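Local coordinates for protein translation initiation factor eIF2B subunit delta (Schizosaccharomyces pombe, PDB 5B04) that serves as a subunit of eIF2B, the complex that catalyses exchange of GDP for GTP on the gamma subunit of translation initiation factor eIF2, at residues 148-153 / 200-205; 245-250 / 376-380; 256-261 / 444-449; 396-402 / 427-431. One frame throughout, in Å; residues are numbered along the deposited sequence.

Contact 1 (148-153 / 200-205); sequences LGLKLA and YLVSTR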
loop_
_atom_site.group_PDB
_atom_site.type_symbol
_atom_site.label_atom_id
_atom_site.label_comp_id
_atom_site.label_asym_id
_atom_site.label_seq_id
_atom_site.Cartn_x
_atom_site.Cartn_y
_atom_site.Cartn_z
ATOM N N LEU G 148 9.729 -21.609 36.484
ATOM C CA LEU G 148 9.800 -20.470 35.580
ATOM C C LEU G 148 9.086 -20.798 34.274
ATOM O O LEU G 148 8.432 -19.942 33.682
ATOM C CB LEU G 148 11.253 -20.080 35.309
ATOM C CG LEU G 148 11.466 -18.791 34.513
ATOM C CD1 LEU G 148 11.040 -17.581 35.331
ATOM C CD2 LEU G 148 12.915 -18.663 34.066
ATOM N N GLY G 149 9.217 -22.046 33.837
ATOM C CA GLY G 149 8.561 -22.507 32.628
ATOM C C GLY G 149 7.052 -22.482 32.762
ATOM O O GLY G 149 6.339 -22.167 31.809
ATOM N N LEU G 150 6.564 -22.817 33.952
ATOM C CA LEU G 150 5.133 -22.787 34.224
ATOM C C LEU G 150 4.606 -21.356 34.240
ATOM O O LEU G 150 3.576 -21.060 33.639
ATOM C CB LEU G 150 4.819 -23.474 35.555
ATOM C CG LEU G 150 5.086 -24.976 35.643
ATOM C CD1 LEU G 150 4.680 -25.503 37.008
ATOM C CD2 LEU G 150 4.352 -25.720 34.539
ATOM N N LYS G 151 5.323 -20.471 34.925
ATOM C CA LYS G 151 4.883 -19.090 35.083
ATOM C C LYS G 151 4.963 -18.310 33.775
ATOM O O LYS G 151 4.135 -17.436 33.514
ATOM C CB LYS G 151 5.708 -18.388 36.161
ATOM C CG LYS G 151 4.876 -17.923 37.340
ATOM C CD LYS G 151 5.630 -16.939 38.216
ATOM C CE LYS G 151 7.057 -17.379 38.472
ATOM N NZ LYS G 151 7.734 -16.442 39.407
ATOM N N LEU G 152 5.963 -18.623 32.959
ATOM C CA LEU G 152 6.079 -18.014 31.640
ATOM C C LEU G 152 4.893 -18.405 30.771
ATOM O O LEU G 152 4.336 -17.578 30.049
ATOM C CB LEU G 152 7.385 -18.428 30.957
ATOM C CG LEU G 152 8.671 -17.717 31.383
ATOM C CD1 LEU G 152 9.877 -18.368 30.724
ATOM C CD2 LEU G 152 8.598 -16.240 31.035
ATOM N N ALA G 153 4.503 -19.671 30.858
ATOM C CA ALA G 153 3.453 -20.207 30.005
ATOM C C ALA G 153 2.055 -19.974 30.575
ATOM O O ALA G 153 1.063 -20.252 29.910
ATOM C CB ALA G 153 3.683 -21.693 29.770
ATOM N N TYR G 200 14.135 -26.106 27.172
ATOM C CA TYR G 200 12.878 -26.390 27.850
ATOM C C TYR G 200 12.035 -25.127 27.987
ATOM O O TYR G 200 10.824 -25.152 27.774
ATOM C CB TYR G 200 13.141 -27.003 29.229
ATOM C CG TYR G 200 11.953 -26.954 30.166
ATOM C CD1 TYR G 200 10.901 -27.851 30.035
ATOM C CD2 TYR G 200 11.891 -26.015 31.189
ATOM C CE1 TYR G 200 9.816 -27.809 30.892
ATOM C CE2 TYR G 200 10.812 -25.966 32.049
ATOM C CZ TYR G 200 9.777 -26.865 31.898
ATOM O OH TYR G 200 8.702 -26.817 32.755
ATOM N N LEU G 201 12.688 -24.023 28.336
ATOM C CA LEU G 201 12.001 -22.754 28.553
ATOM C C LEU G 201 11.391 -22.195 27.271
ATOM O O LEU G 201 10.303 -21.620 27.296
ATOM C CB LEU G 201 12.961 -21.729 29.160
ATOM C CG LEU G 201 13.311 -21.931 30.634
ATOM C CD1 LEU G 201 14.338 -20.909 31.086
ATOM C CD2 LEU G 201 12.061 -21.850 31.494
ATOM N N VAL G 202 12.090 -22.366 26.154
ATOM C CA VAL G 202 11.612 -21.846 24.879
ATOM C C VAL G 202 10.459 -22.699 24.350
ATOM O O VAL G 202 9.713 -22.275 23.468
ATOM C CB VAL G 202 12.746 -21.784 23.829
ATOM C CG1 VAL G 202 13.018 -23.162 23.246
ATOM C CG2 VAL G 202 12.404 -20.791 22.725
ATOM N N SER G 203 10.310 -23.899 24.904
ATOM C CA SER G 203 9.228 -24.794 24.511
ATOM C C SER G 203 7.953 -24.475 25.283
ATOM O O SER G 203 6.853 -24.815 24.850
ATOM C CB SER G 203 9.627 -26.255 24.727
ATOM O OG SER G 203 9.820 -26.536 26.101
ATOM N N THR G 204 8.107 -23.824 26.432
ATOM C CA THR G 204 6.962 -23.375 27.216
ATOM C C THR G 204 6.461 -22.042 26.674
ATOM O O THR G 204 5.257 -21.790 26.621
ATOM C CB THR G 204 7.309 -23.227 28.710
ATOM O OG1 THR G 204 8.205 -22.123 28.891
ATOM C CG2 THR G 204 7.955 -24.499 29.239
ATOM N N ARG G 205 7.403 -21.193 26.276
ATOM C CA ARG G 205 7.091 -19.925 25.627
ATOM C C ARG G 205 8.319 -19.378 24.907
ATOM O O ARG G 205 9.411 -19.356 25.477
ATOM C CB ARG G 205 6.580 -18.897 26.639
ATOM C CG ARG G 205 6.422 -17.508 26.042
ATOM C CD ARG G 205 5.669 -16.555 26.948
ATOM N NE ARG G 205 5.289 -15.348 26.219
ATOM C CZ ARG G 205 5.020 -14.180 26.789
ATOM N NH1 ARG G 205 5.089 -14.049 28.107
ATOM N NH2 ARG G 205 4.684 -13.138 26.039
#
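Gly149 lies against Tyr200, Leu201 and Thr204 where the last turns of two nearly parallel helices, 143-154 and 186-204, pack in the N-terminal helical domain. The axes of the two short segments approach to 8.9 Å at 22°, and the absent side chain of Gly149 lets the second helix lie close to its backbone. The apolar contacts centre on Leu201: its CD2 methyl rests 3.7 Å from Gly149 CA, and its CD1 is 4.0 Å from Leu148 CD2. Leu152 adds CD1, 4.2 Å from Leu201 CD2, and both first-helix leucines meet Leu201 crosswise. Leu148, Leu152 and Leu201 also touch helix 160-177, which completes this layer. Across the interface Thr204 sets CB against Gly149 O (3.4 Å) and the Ala153 methyl. Its polar bond stays within its own helix: with chi1 at 69°, OG1 turns back and donates to Leu201 O at 2.7 Å, joining Arg205 N on the same face of that carbonyl. Its CG2 methyl sits 4.0 Å above the Tyr200 ring plane, toward the rim. A glycine in place of Thr204 would probably leave a gap beside Gly149 O and over the Tyr200 ring, and cost Leu201 O its second donor. Beyond the helix end, Arg205 extends from CG to NE past the other helix; NE forms a salt bridge with Glu394, and CD passes 3.5 Å from Leu152 O.

Contact 2 (245-250 / 376-380); sequences YIRDRI and CESYK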
loop_
_atom_site.group_PDB
_atom_site.type_symbol
_atom_site.label_atom_id
_atom_site.label_comp_id
_atom_site.label_asym_id
_atom_site.label_seq_id
_atom_site.Cartn_x
_atom_site.Cartn_y
_atom_site.Cartn_z
ATOM N N TYR G 245 24.661 -7.153 35.503
ATOM C CA TYR G 245 23.803 -7.014 34.322
ATOM C C TYR G 245 22.413 -6.600 34.743
ATOM O O TYR G 245 21.806 -5.724 34.134
ATOM C CB TYR G 245 23.724 -8.321 33.540
ATOM C CG TYR G 245 23.170 -8.230 32.160
ATOM C CD1 TYR G 245 23.997 -7.976 31.076
ATOM C CD2 TYR G 245 21.824 -8.441 31.930
ATOM C CE1 TYR G 245 23.490 -7.908 29.806
ATOM C CE2 TYR G 245 21.309 -8.377 30.669
ATOM C CZ TYR G 245 22.142 -8.111 29.609
ATOM O OH TYR G 245 21.611 -8.049 28.346
ATOM N N ILE G 246 21.906 -7.256 35.781
ATOM C CA ILE G 246 20.609 -6.911 36.340
ATOM C C ILE G 246 20.660 -5.501 36.917
ATOM O O ILE G 246 19.705 -4.734 36.797
ATOM C CB ILE G 246 20.174 -7.911 37.432
ATOM C CG1 ILE G 246 20.046 -9.318 36.848
ATOM C CG2 ILE G 246 18.852 -7.489 38.053
ATOM C CD1 ILE G 246 19.743 -10.385 37.878
ATOM N N ARG G 247 21.792 -5.162 37.527
ATOM C CA ARG G 247 21.972 -3.856 38.150
ATOM C C ARG G 247 22.008 -2.737 37.114
ATOM O O ARG G 247 21.124 -1.881 37.079
ATOM C CB ARG G 247 23.258 -3.834 38.979
ATOM C CG ARG G 247 23.357 -2.669 39.951
ATOM C CD ARG G 247 24.770 -2.513 40.499
ATOM N NE ARG G 247 25.378 -3.795 40.847
ATOM C CZ ARG G 247 26.482 -4.274 40.284
ATOM N NH1 ARG G 247 27.106 -3.576 39.345
ATOM N NH2 ARG G 247 26.967 -5.449 40.661
ATOM N N ASP G 248 23.032 -2.756 36.268
ATOM C CA ASP G 248 23.281 -1.669 35.326
ATOM C C ASP G 248 22.283 -1.621 34.170
ATOM O O ASP G 248 21.635 -0.598 33.943
ATOM C CB ASP G 248 24.701 -1.779 34.764
ATOM C CG ASP G 248 25.761 -1.746 35.847
ATOM O OD1 ASP G 248 25.534 -1.090 36.885
ATOM O OD2 ASP G 248 26.824 -2.376 35.659
ATOM N N ARG G 249 22.162 -2.729 33.444
ATOM C CA ARG G 249 21.397 -2.754 32.199
ATOM C C ARG G 249 19.888 -2.601 32.393
ATOM O O ARG G 249 19.205 -2.048 31.531
ATOM C CB ARG G 249 21.674 -4.053 31.437
ATOM C CG ARG G 249 23.146 -4.337 31.192
ATOM C CD ARG G 249 23.854 -3.137 30.585
ATOM N NE ARG G 249 23.172 -2.635 29.396
ATOM C CZ ARG G 249 23.350 -3.117 28.171
ATOM N NH1 ARG G 249 24.188 -4.124 27.967
ATOM N NH2 ARG G 249 22.687 -2.594 27.149
ATOM N N ILE G 250 19.370 -3.088 33.515
ATOM C CA ILE G 250 17.925 -3.117 33.724
ATOM C C ILE G 250 17.438 -2.101 34.755
ATOM O O ILE G 250 16.731 -1.152 34.414
ATOM C CB ILE G 250 17.458 -4.519 34.162
ATOM C CG1 ILE G 250 17.863 -5.565 33.122
ATOM C CG2 ILE G 250 15.952 -4.536 34.377
ATOM C CD1 ILE G 250 17.399 -6.967 33.450
ATOM N N CYS G 376 12.545 2.504 26.266
ATOM C CA CYS G 376 13.126 1.172 26.184
ATOM C C CYS G 376 14.557 1.138 26.710
ATOM O O CYS G 376 15.372 1.995 26.372
ATOM C CB CYS G 376 13.090 0.670 24.739
ATOM S SG CYS G 376 13.601 -1.048 24.520
ATOM N N GLU G 377 14.850 0.144 27.541
ATOM C CA GLU G 377 16.207 -0.072 28.026
ATOM C C GLU G 377 17.105 -0.502 26.868
ATOM O O GLU G 377 16.640 -1.130 25.917
ATOM C CB GLU G 377 16.223 -1.119 29.143
ATOM C CG GLU G 377 15.593 -0.660 30.460
ATOM C CD GLU G 377 14.074 -0.722 30.461
ATOM O OE1 GLU G 377 13.480 -0.657 31.558
ATOM O OE2 GLU G 377 13.470 -0.834 29.374
ATOM N N SER G 378 18.387 -0.161 26.951
ATOM C CA SER G 378 19.317 -0.381 25.845
ATOM C C SER G 378 19.520 -1.856 25.513
ATOM O O SER G 378 19.690 -2.215 24.349
ATOM C CB SER G 378 20.673 0.256 26.155
ATOM O OG SER G 378 21.250 -0.319 27.315
ATOM N N TYR G 379 19.500 -2.708 26.533
ATOM C CA TYR G 379 19.785 -4.127 26.340
ATOM C C TYR G 379 18.668 -4.836 25.579
ATOM O O TYR G 379 18.811 -5.996 25.192
ATOM C CB TYR G 379 20.021 -4.816 27.686
ATOM C CG TYR G 379 18.757 -5.190 28.424
ATOM C CD1 TYR G 379 17.969 -4.222 29.030
ATOM C CD2 TYR G 379 18.356 -6.516 28.523
ATOM C CE1 TYR G 379 16.813 -4.562 29.709
ATOM C CE2 TYR G 379 17.204 -6.865 29.199
ATOM C CZ TYR G 379 16.436 -5.885 29.790
ATOM O OH TYR G 379 15.286 -6.230 30.463
ATOM N N LYS G 380 17.558 -4.135 25.367
ATOM C CA LYS G 380 16.445 -4.689 24.607
ATOM C C LYS G 380 16.508 -4.255 23.145
ATOM O O LYS G 380 15.592 -4.526 22.367
ATOM C CB LYS G 380 15.110 -4.280 25.233
ATOM C CG LYS G 380 14.855 -4.927 26.586
ATOM C CD LYS G 380 13.427 -4.717 27.060
ATOM C CE LYS G 380 13.148 -3.255 27.352
ATOM N NZ LYS G 380 11.824 -3.061 28.005
#
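Ile250 lays its CG1 over a face of the Tyr379 ring, 4.0 Å from the centroid and 28° off the ring normal, a CH-pi contact. Tyr245, one helical turn earlier, directs its ring edge at the Tyr379 face in an offset edge-to-face pair, with centroids 6.0 Å apart and planes at 85°; its OH comes within 3.6 Å of Tyr379 CD2. Arg249 supplies the polar link. Its chi1 (-53°) sets CG over the rim of the Tyr245 ring; the bends at chi2 and chi3 then carry the guanidinium to the loop. There NH2 donates to Ser378 OG at 2.7 Å, nearly in the guanidinium plane, while Tyr379 CB sits over one guanidinium face. Ser378 OG is also bonded to Glu446, so a carboxylate stands close behind the serine and probably strengthens the pull on the arginine. Glu377 packs its aliphatic part on the helix backbone, with CB 3.9 Å from Arg249 O and CG beside the same oxygen. Asn161 takes both Glu377 OE1 and the Tyr379 hydroxyl. The contact thus ties a pi-type turn of the long helix 231-262 to the loop that leaves strand 372-375, with helix 160-177 touching Tyr245, Ile250 and Tyr379, and helix 209-224 touching Tyr245 and Tyr379.

Contact 3 (256-261 / 444-449); sequences VIVQAA and VCEMGL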
loop_
_atom_site.group_PDB
_atom_site.type_symbol
_atom_site.label_atom_id
_atom_site.label_comp_id
_atom_site.label_asym_id
_atom_site.label_seq_id
_atom_site.Cartn_x
_atom_site.Cartn_y
_atom_site.Cartn_z
ATOM N N VAL G 256 17.040 5.709 35.169
ATOM C CA VAL G 256 17.523 6.792 34.319
ATOM C C VAL G 256 16.451 7.198 33.317
ATOM O O VAL G 256 16.163 8.384 33.147
ATOM C CB VAL G 256 18.803 6.394 33.558
ATOM C CG1 VAL G 256 19.221 7.502 32.604
ATOM C CG2 VAL G 256 19.923 6.070 34.531
ATOM N N ILE G 257 15.869 6.200 32.659
ATOM C CA ILE G 257 14.796 6.422 31.697
ATOM C C ILE G 257 13.630 7.161 32.343
ATOM O O ILE G 257 13.080 8.097 31.762
ATOM C CB ILE G 257 14.284 5.094 31.106
ATOM C CG1 ILE G 257 15.402 4.381 30.345
ATOM C CG2 ILE G 257 13.091 5.337 30.190
ATOM C CD1 ILE G 257 14.986 3.050 29.761
ATOM N N VAL G 258 13.268 6.738 33.551
ATOM C CA VAL G 258 12.146 7.337 34.267
ATOM C C VAL G 258 12.318 8.847 34.460
ATOM O O VAL G 258 11.405 9.613 34.156
ATOM C CB VAL G 258 11.933 6.666 35.640
ATOM C CG1 VAL G 258 10.981 7.489 36.487
ATOM C CG2 VAL G 258 11.388 5.255 35.465
ATOM N N GLN G 259 13.481 9.272 34.948
ATOM C CA GLN G 259 13.709 10.689 35.222
ATOM C C GLN G 259 13.912 11.476 33.933
ATOM O O GLN G 259 13.570 12.660 33.852
ATOM C CB GLN G 259 14.901 10.888 36.172
ATOM C CG GLN G 259 16.311 10.838 35.577
ATOM C CD GLN G 259 17.376 10.798 36.669
ATOM O OE1 GLN G 259 17.091 10.421 37.804
ATOM N NE2 GLN G 259 18.593 11.219 36.337
ATOM N N ALA G 260 14.456 10.807 32.923
ATOM C CA ALA G 260 14.604 11.400 31.604
ATOM C C ALA G 260 13.232 11.661 30.991
ATOM O O ALA G 260 13.004 12.701 30.373
ATOM C CB ALA G 260 15.431 10.492 30.710
ATOM N N ALA G 261 12.323 10.711 31.177
ATOM C CA ALA G 261 10.978 10.817 30.626
ATOM C C ALA G 261 10.092 11.751 31.447
ATOM O O ALA G 261 9.268 12.479 30.894
ATOM C CB ALA G 261 10.342 9.439 30.531
ATOM N N VAL G 444 13.465 7.052 24.377
ATOM C CA VAL G 444 14.080 7.370 25.660
ATOM C C VAL G 444 14.716 6.139 26.298
ATOM O O VAL G 444 14.021 5.273 26.830
ATOM C CB VAL G 444 13.059 7.973 26.643
ATOM C CG1 VAL G 444 13.716 8.256 27.986
ATOM C CG2 VAL G 444 12.455 9.242 26.066
ATOM N N CYS G 445 16.040 6.068 26.230
ATOM C CA CYS G 445 16.790 5.014 26.900
ATOM C C CYS G 445 17.682 5.628 27.972
ATOM O O CYS G 445 17.535 6.804 28.303
ATOM C CB CYS G 445 17.622 4.213 25.896
ATOM S SG CYS G 445 18.737 5.209 24.885
ATOM N N GLU G 446 18.602 4.839 28.517
ATOM C CA GLU G 446 19.507 5.349 29.542
ATOM C C GLU G 446 20.650 6.143 28.915
ATOM O O GLU G 446 21.456 6.749 29.622
ATOM C CB GLU G 446 20.059 4.211 30.404
ATOM C CG GLU G 446 20.999 3.262 29.683
ATOM C CD GLU G 446 20.272 2.112 29.021
ATOM O OE1 GLU G 446 19.312 2.367 28.264
ATOM O OE2 GLU G 446 20.658 0.949 29.264
ATOM N N MET G 447 20.718 6.135 27.588
ATOM C CA MET G 447 21.674 6.969 26.871
ATOM C C MET G 447 21.080 8.357 26.668
ATOM O O MET G 447 21.765 9.282 26.231
ATOM C CB MET G 447 22.048 6.347 25.525
ATOM C CG MET G 447 22.238 4.840 25.557
ATOM S SD MET G 447 23.354 4.291 26.860
ATOM C CE MET G 447 23.496 2.550 26.468
ATOM N N GLY G 448 19.797 8.493 26.988
ATOM C CA GLY G 448 19.105 9.762 26.870
ATOM C C GLY G 448 18.023 9.745 25.808
ATOM O O GLY G 448 17.619 8.684 25.333
ATOM N N LEU G 449 17.550 10.931 25.438
ATOM C CA LEU G 449 16.540 11.064 24.397
ATOM C C LEU G 449 17.198 11.128 23.027
ATOM O O LEU G 449 17.895 12.089 22.708
ATOM C CB LEU G 449 15.676 12.306 24.627
ATOM C CG LEU G 449 14.567 12.220 25.681
ATOM C CD1 LEU G 449 15.126 12.210 27.099
ATOM C CD2 LEU G 449 13.578 13.359 25.500
#
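Ile257 packs lengthwise against Val444 and the backbone that follows it, in a helix-on-sheet contact at the edge of the Rossmann-like domain. The apolar contacts run along the helix. Ile257 CG2 is 3.7 Å from Val444 CG1, the two side chains running past each other in opposite directions. Having CG1 anti to the carbonyl carbon (chi1 -62°) sends the other branch along the strand, where CG1 meets Cys445 C at 3.5 Å and CD1 lies beside Cys445 CA. Ala260 CB rests over the neighbouring methyls Val444 CG1 (3.9 Å) and Leu449 CD1 (4.0 Å). Val256 meets the turn itself, its CG1 lying 3.8 Å from Glu446 CA. An alanine at Ile257 is likely to open a gap beside Val444 and Cys445, leaving the Val444 methyl with less to pack on. The polar interactions belong to the turn: a type I beta turn from Cys445 to Gly448 closes a tight hairpin through Gly448 N to Cys445 O (3.1 Å) and Cys445 N to Gly448 O (3.2 Å). The backbone of Gly448, at phi 114°, suits a glycine. The Glu446 carboxylate turns to Ser378. In the fold, the C-terminal end of helix 231-262 covers a hairpin whose strand 442-445 pairs with strand 372-375 on one side and 448-450 on the other; helix 278-289 touches Ile257 and Ala261, while Leu449 packs on an aromatic side chain of a neighbouring chain.

Contact 4 (396-402 / 427-431); sequences APGDQLV and LLSLK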
loop_
_atom_site.group_PDB
_atom_site.type_symbol
_atom_site.label_atom_id
_atom_site.label_comp_id
_atom_site.label_asym_id
_atom_site.label_seq_id
_atom_site.Cartn_x
_atom_site.Cartn_y
_atom_site.Cartn_z
ATOM N N ALA G 396 -0.886 -16.086 20.327
ATOM C CA ALA G 396 -1.629 -16.297 21.560
ATOM C C ALA G 396 -2.760 -17.282 21.288
ATOM O O ALA G 396 -3.288 -17.318 20.175
ATOM C CB ALA G 396 -2.170 -14.979 22.097
ATOM N N PRO G 397 -3.123 -18.097 22.294
ATOM C CA PRO G 397 -4.201 -19.084 22.168
ATOM C C PRO G 397 -5.478 -18.496 21.571
ATOM O O PRO G 397 -5.971 -17.476 22.050
ATOM C CB PRO G 397 -4.432 -19.528 23.613
ATOM C CG PRO G 397 -3.099 -19.377 24.252
ATOM C CD PRO G 397 -2.473 -18.162 23.617
ATOM N N GLY G 398 -5.993 -19.137 20.527
ATOM C CA GLY G 398 -7.177 -18.653 19.839
ATOM C C GLY G 398 -8.424 -18.717 20.697
ATOM O O GLY G 398 -9.390 -17.993 20.457
ATOM N N ASP G 399 -8.400 -19.583 21.704
ATOM C CA ASP G 399 -9.539 -19.760 22.597
ATOM C C ASP G 399 -9.761 -18.537 23.484
ATOM O O ASP G 399 -10.846 -18.346 24.032
ATOM C CB ASP G 399 -9.349 -21.008 23.461
ATOM C CG ASP G 399 -9.157 -22.264 22.634
ATOM O OD1 ASP G 399 -9.710 -22.331 21.516
ATOM O OD2 ASP G 399 -8.455 -23.185 23.101
ATOM N N GLN G 400 -8.726 -17.713 23.623
ATOM C CA GLN G 400 -8.821 -16.474 24.388
ATOM C C GLN G 400 -9.835 -15.516 23.769
ATOM O O GLN G 400 -10.437 -14.696 24.464
ATOM C CB GLN G 400 -7.452 -15.798 24.480
ATOM C CG GLN G 400 -6.652 -16.162 25.720
ATOM C CD GLN G 400 -7.243 -15.575 26.987
ATOM O OE1 GLN G 400 -7.016 -14.408 27.308
ATOM N NE2 GLN G 400 -8.006 -16.382 27.714
ATOM N N LEU G 401 -10.020 -15.633 22.458
ATOM C CA LEU G 401 -10.904 -14.744 21.713
ATOM C C LEU G 401 -12.364 -15.193 21.781
ATOM O O LEU G 401 -13.270 -14.433 21.436
ATOM C CB LEU G 401 -10.448 -14.659 20.256
ATOM C CG LEU G 401 -10.180 -13.267 19.685
ATOM C CD1 LEU G 401 -9.349 -12.438 20.651
ATOM C CD2 LEU G 401 -9.481 -13.382 18.344
ATOM N N VAL G 402 -12.617 -16.391 22.269
ATOM C CA VAL G 402 -13.981 -16.852 22.490
ATOM C C VAL G 402 -14.751 -16.085 23.545
ATOM O O VAL G 402 -15.934 -15.888 23.409
ATOM C CB VAL G 402 -14.001 -18.333 22.841
ATOM C CG1 VAL G 402 -15.412 -18.816 23.095
ATOM C CG2 VAL G 402 -13.390 -19.122 21.712
ATOM N N LEU G 427 -9.666 -18.540 14.631
ATOM C CA LEU G 427 -9.490 -17.432 15.560
ATOM C C LEU G 427 -8.008 -17.116 15.700
ATOM O O LEU G 427 -7.167 -18.012 15.617
ATOM C CB LEU G 427 -10.105 -17.754 16.923
ATOM C CG LEU G 427 -11.571 -17.359 17.126
ATOM C CD1 LEU G 427 -12.477 -17.985 16.074
ATOM C CD2 LEU G 427 -12.033 -17.736 18.523
ATOM N N LEU G 428 -7.685 -15.844 15.907
ATOM C CA LEU G 428 -6.287 -15.437 15.925
ATOM C C LEU G 428 -6.022 -14.165 16.722
ATOM O O LEU G 428 -6.710 -13.158 16.559
ATOM C CB LEU G 428 -5.786 -15.238 14.498
ATOM C CG LEU G 428 -4.303 -14.891 14.423
ATOM C CD1 LEU G 428 -3.462 -16.141 14.606
ATOM C CD2 LEU G 428 -3.981 -14.199 13.123
ATOM N N SER G 429 -5.002 -14.217 17.571
ATOM C CA SER G 429 -4.556 -13.042 18.302
ATOM C C SER G 429 -3.033 -12.991 18.361
ATOM O O SER G 429 -2.401 -13.812 19.025
ATOM C CB SER G 429 -5.140 -13.029 19.716
ATOM O OG SER G 429 -4.798 -11.833 20.395
ATOM N N LEU G 430 -2.448 -12.031 17.651
ATOM C CA LEU G 430 -1.012 -11.801 17.726
ATOM C C LEU G 430 -0.693 -11.038 19.002
ATOM O O LEU G 430 -1.502 -10.235 19.468
ATOM C CB LEU G 430 -0.513 -11.026 16.505
ATOM C CG LEU G 430 -0.791 -11.630 15.128
ATOM C CD1 LEU G 430 -0.161 -10.775 14.041
ATOM C CD2 LEU G 430 -0.283 -13.058 15.052
ATOM N N LYS G 431 0.480 -11.288 19.571
ATOM C CA LYS G 431 0.871 -10.613 20.801
ATOM C C LYS G 431 1.606 -9.309 20.524
ATOM O O LYS G 431 1.539 -8.373 21.320
ATOM C CB LYS G 431 1.747 -11.525 21.664
ATOM C CG LYS G 431 0.994 -12.661 22.333
ATOM C CD LYS G 431 1.541 -12.934 23.726
ATOM C CE LYS G 431 0.709 -13.980 24.452
ATOM N NZ LYS G 431 1.141 -14.155 25.866
#
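Ala396 N donates to Ser429 O at 3.0 Å and so joins the end of strand 395-396 to the antiparallel strand 425-435. After Pro397 the chain leaves the strand for a short 3-10 segment, 398-400, whose Gly398 lies against Leu427. The side chains gather at two places. Beside the hydrogen bond, the Ala396 methyl rests against the aliphatic part of Lys431, 3.9 Å from both CG and CE. Further on, Leu427 CD2 fits among the loop residues: it is 3.9 Å from Leu401 CB and 3.7 Å from Val402 CG2, and the valine and leucine side chains cross at about a right angle. Leu401 sends CD2 toward the carbonyl of Leu428, over the strand. The strand also serves the assembly, since Leu427 and Leu428 pair in a parallel ladder with a strand of the eIF2B beta subunit, and Leu401 packs on Ile265 of that subunit. Between the two segments the hold is thus mostly aliphatic, with a single hydrogen bond at one end, while polar ties from other parts of the chain, Arg302 to Leu401 O and Trp419 to Asp399, help to fix the loop.

Contacts 2 and 3 both use helix 231-262, with centres about 12 Å apart; they meet directly, probably through a hydrogen bond from Cys376 N to Val444 O (3.2 Å) among others. Along the chain their segments alternate, so together they weave the long helix onto the sheet and the loop after strand 372-375. Contacts 1 and 4, centres about 18 Å apart, touch where Arg205 and Lys431 bring their positive ends together; the Arg205 side chain is about 5 Å from a bound phosphate ion, probably from the crystallisation liquor. Contact 4 is nested inside the loop closed by contact 3, yet their centres are about 34 Å apart, across the centre of the chain.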